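Local coordinates for peptidoglycan synthetase penicillin-binding protein 3 (Bifidobacterium adolescentis, PDB 4YE5) that probably binds penicillin and, as a transpeptidase-family member, probably cross-links peptidoglycan strands during cell-wall synthesis, at residues I244-D249 with G253-L258. Numbering follows the deposited sequence.
Sequences IAMVQD and GDILAL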
ATOM      1  N   ILE A 244      -4.880 -12.419  -5.659  1.00 16.06           N
ATOM      2  CA  ILE A 244      -4.558 -11.328  -4.730  1.00 14.66           C
ATOM      3  C   ILE A 244      -5.116 -11.704  -3.362  1.00 16.92           C
ATOM      4  O   ILE A 244      -6.056 -12.484  -3.270  1.00 14.52           O
ATOM      5  CB  ILE A 244      -5.137  -9.966  -5.207  1.00 19.40           C
ATOM      6  CG1 ILE A 244      -6.646  -9.933  -5.091  1.00 19.48           C
ATOM      7  CG2 ILE A 244      -4.717  -9.630  -6.660  1.00 15.88           C
ATOM      8  CD1 ILE A 244      -7.319  -8.814  -5.942  1.00 25.72           C
ATOM      9  N   ALA A 245      -4.527 -11.172  -2.296  1.00 13.39           N
ATOM     10  CA  ALA A 245      -4.938 -11.535  -0.944  1.00 13.09           C
ATOM     11  C   ALA A 245      -4.678 -10.366  -0.037  1.00 17.44           C
ATOM     12  O   ALA A 245      -3.737  -9.588  -0.263  1.00 16.64           O
ATOM     13  CB  ALA A 245      -4.137 -12.738  -0.436  1.00 12.99           C
HETATM   14  N   MSE A 246      -5.487 -10.256   1.006  1.00 16.89           N
HETATM   15  CA  MSE A 246      -5.352  -9.165   1.963  1.00 14.75           C
HETATM   16  C   MSE A 246      -5.625  -9.680   3.357  1.00 14.29           C
HETATM   17  O   MSE A 246      -6.514 -10.516   3.542  1.00 14.97           O
HETATM   18  CB  MSE A 246      -6.369  -8.064   1.633  1.00 13.93           C
HETATM   19  CG  MSE A 246      -6.335  -6.912   2.585  1.00 24.32           C
HETATM   20 SE   MSE A 246      -7.570  -5.595   1.902  0.56 16.97          SE
HETATM   21  CE  MSE A 246      -7.148  -4.182   3.098  1.00 16.61           C
ATOM     22  N   VAL A 247      -4.869  -9.192   4.337  1.00 14.02           N
ATOM     23  CA  VAL A 247      -5.132  -9.520   5.731  1.00 14.16           C
ATOM     24  C   VAL A 247      -5.345  -8.220   6.502  1.00 15.60           C
ATOM     25  O   VAL A 247      -4.486  -7.331   6.473  1.00 15.92           O
ATOM     26  CB  VAL A 247      -3.948 -10.298   6.387  1.00 14.32           C
ATOM     27  CG1 VAL A 247      -4.241 -10.524   7.884  1.00 14.57           C
ATOM     28  CG2 VAL A 247      -3.695 -11.627   5.676  1.00 13.86           C
ATOM     29  N   GLN A 248      -6.478  -8.098   7.184  1.00 14.85           N
ATOM     30  CA  GLN A 248      -6.786  -6.894   7.950  1.00 15.51           C
ATOM     31  C   GLN A 248      -7.037  -7.207   9.433  1.00 15.88           C
ATOM     32  O   GLN A 248      -7.707  -8.192   9.758  1.00 15.58           O
ATOM     33  CB  GLN A 248      -8.034  -6.208   7.343  1.00 15.60           C
ATOM     34  CG  GLN A 248      -8.510  -4.963   8.099  1.00 16.42           C
ATOM     35  CD  GLN A 248      -9.517  -4.164   7.306  1.00 25.84           C
ATOM     36  OE1 GLN A 248      -9.390  -4.027   6.091  1.00 21.51           O
ATOM     37  NE2 GLN A 248     -10.527  -3.645   7.982  1.00 17.23           N
ATOM     38  N   ASP A 249      -6.484  -6.385  10.321  1.00 16.57           N
ATOM     39  CA  ASP A 249      -6.762  -6.490  11.761  1.00 19.01           C
ATOM     40  C   ASP A 249      -8.154  -5.955  12.078  1.00 22.06           C
ATOM     41  O   ASP A 249      -8.435  -4.775  11.843  1.00 21.07           O
ATOM     42  CB  ASP A 249      -5.762  -5.675  12.575  1.00 19.59           C
ATOM     43  CG  ASP A 249      -6.053  -5.744  14.073  1.00 28.86           C
ATOM     44  OD1 ASP A 249      -5.774  -6.799  14.681  1.00 33.57           O
ATOM     45  OD2 ASP A 249      -6.568  -4.759  14.635  1.00 28.53           O
ATOM     46  N   GLY A 253      -8.511  -1.867  11.932  1.00 21.24           N
ATOM     47  CA  GLY A 253      -8.548  -1.573  10.513  1.00 19.71           C
ATOM     48  C   GLY A 253      -7.173  -1.499   9.867  1.00 21.33           C
ATOM     49  O   GLY A 253      -7.050  -1.103   8.709  1.00 21.13           O
ATOM     50  N   ASP A 254      -6.135  -1.881  10.606  1.00 19.69           N
ATOM     51  CA  ASP A 254      -4.770  -1.900  10.065  1.00 18.42           C
ATOM     52  C   ASP A 254      -4.554  -3.017   9.070  1.00 27.11           C
ATOM     53  O   ASP A 254      -5.032  -4.135   9.268  1.00 17.12           O
ATOM     54  CB  ASP A 254      -3.741  -2.078  11.172  1.00 18.75           C
ATOM     55  CG  ASP A 254      -3.553  -0.830  11.998  1.00 32.92           C
ATOM     56  OD1 ASP A 254      -4.135   0.217  11.631  1.00 25.68           O
ATOM     57  OD2 ASP A 254      -2.804  -0.900  12.998  1.00 33.09           O
ATOM     58  N   ILE A 255      -3.797  -2.715   8.017  1.00 17.29           N
ATOM     59  CA  ILE A 255      -3.539  -3.685   6.952  1.00 19.73           C
ATOM     60  C   ILE A 255      -2.220  -4.415   7.189  1.00 19.76           C
ATOM     61  O   ILE A 255      -1.164  -3.813   7.138  1.00 20.84           O
ATOM     62  CB  ILE A 255      -3.518  -2.986   5.576  1.00 17.93           C
ATOM     63  CG1 ILE A 255      -4.875  -2.282   5.360  1.00 17.90           C
ATOM     64  CG2 ILE A 255      -3.187  -4.000   4.459  1.00 16.19           C
ATOM     65  CD1 ILE A 255      -4.984  -1.528   4.053  1.00 20.73           C
ATOM     66  N   LEU A 256      -2.287  -5.713   7.466  1.00 19.41           N
ATOM     67  CA  LEU A 256      -1.082  -6.459   7.817  1.00 16.94           C
ATOM     68  C   LEU A 256      -0.404  -7.060   6.605  1.00 18.34           C
ATOM     69  O   LEU A 256       0.791  -7.374   6.661  1.00 16.10           O
ATOM     70  CB  LEU A 256      -1.435  -7.590   8.778  1.00 21.92           C
ATOM     71  CG  LEU A 256      -1.345  -7.322  10.284  1.00 34.30           C
ATOM     72  CD1 LEU A 256      -1.508  -5.857  10.674  1.00 33.09           C
ATOM     73  CD2 LEU A 256      -2.405  -8.137  10.943  1.00 32.32           C
ATOM     74  N   ALA A 257      -1.180  -7.276   5.538  1.00 15.25           N
ATOM     75  CA  ALA A 257      -0.646  -7.749   4.261  1.00 17.27           C
ATOM     76  C   ALA A 257      -1.585  -7.365   3.137  1.00 17.87           C
ATOM     77  O   ALA A 257      -2.806  -7.384   3.306  1.00 14.64           O
ATOM     78  CB  ALA A 257      -0.423  -9.290   4.263  1.00 16.10           C
ATOM     79  N   LEU A 258      -1.005  -7.042   1.981  1.00 14.83           N
ATOM     80  CA  LEU A 258      -1.777  -6.729   0.785  1.00 14.76           C
ATOM     81  C   LEU A 258      -0.939  -7.208  -0.376  1.00 18.10           C
ATOM     82  O   LEU A 258       0.072  -6.580  -0.723  1.00 15.24           O
ATOM     83  CB  LEU A 258      -2.028  -5.221   0.679  1.00 15.18           C
ATOM     84  CG  LEU A 258      -2.867  -4.699  -0.498  1.00 19.91           C
ATOM     85  CD1 LEU A 258      -4.251  -5.403  -0.510  1.00 16.10           C
ATOM     86  CD2 LEU A 258      -3.052  -3.174  -0.404  1.00 18.00           C
TER
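Met246, a selenomethionine here, runs out fully extended, with CG trans to the backbone N (chi1 178°) and the later torsions also trans, and this carries its methyl CE to Ile255. Ile255 sends CG1 to the side of its own backbone N (chi1 -58°) and keeps CD1 extended, which brings Ile255 CD1 to 3.6 Å from Met246 CE. Nearer the backbone, Leu258 CD1 lies 4.0 Å from Met246 CB and about as far from its CG. On the opposite face of the sheet, Val247 turns CG1 to Leu256 CB at 4.2 Å, while its CB sits beside the methyl of Ala257; helix 221-238 covers that alanine, and helix 408-419 packs on Met246 through Met409 and Thr412. The two segments form an antiparallel beta hairpin at one edge of the five-stranded sheet of the penicillin-binding transpeptidase domain, and a classic beta bulge interrupts the pairing: Leu256 and Ala257 both face Val247. Val247 N donates a nearly straight bond to Ala257 O, 2.9 Å long. In return, Val247 O takes Leu256 N at 2.9 Å and, only weakly, Ala257 N at 3.4 Å. Toward the turn, Asp249 N bonds to Asp254 O, and Gly253 N closes the hairpin on Asp249 O at 2.9 Å with a more bent N-H...O angle of 145°. Gly253 takes a left-handed backbone conformation at the turn. Gln248 lays its extended chain beside this corner, NE2 3.8 Å from Gly253 CA, and its buried amide is satisfied by Gln427 at OE1 and Asn413 at NE2. Asp249 OD2 hydrogen-bonds to Ser252 OG within the turn, whereas Asp254 OD1 forms a salt bridge with Arg428.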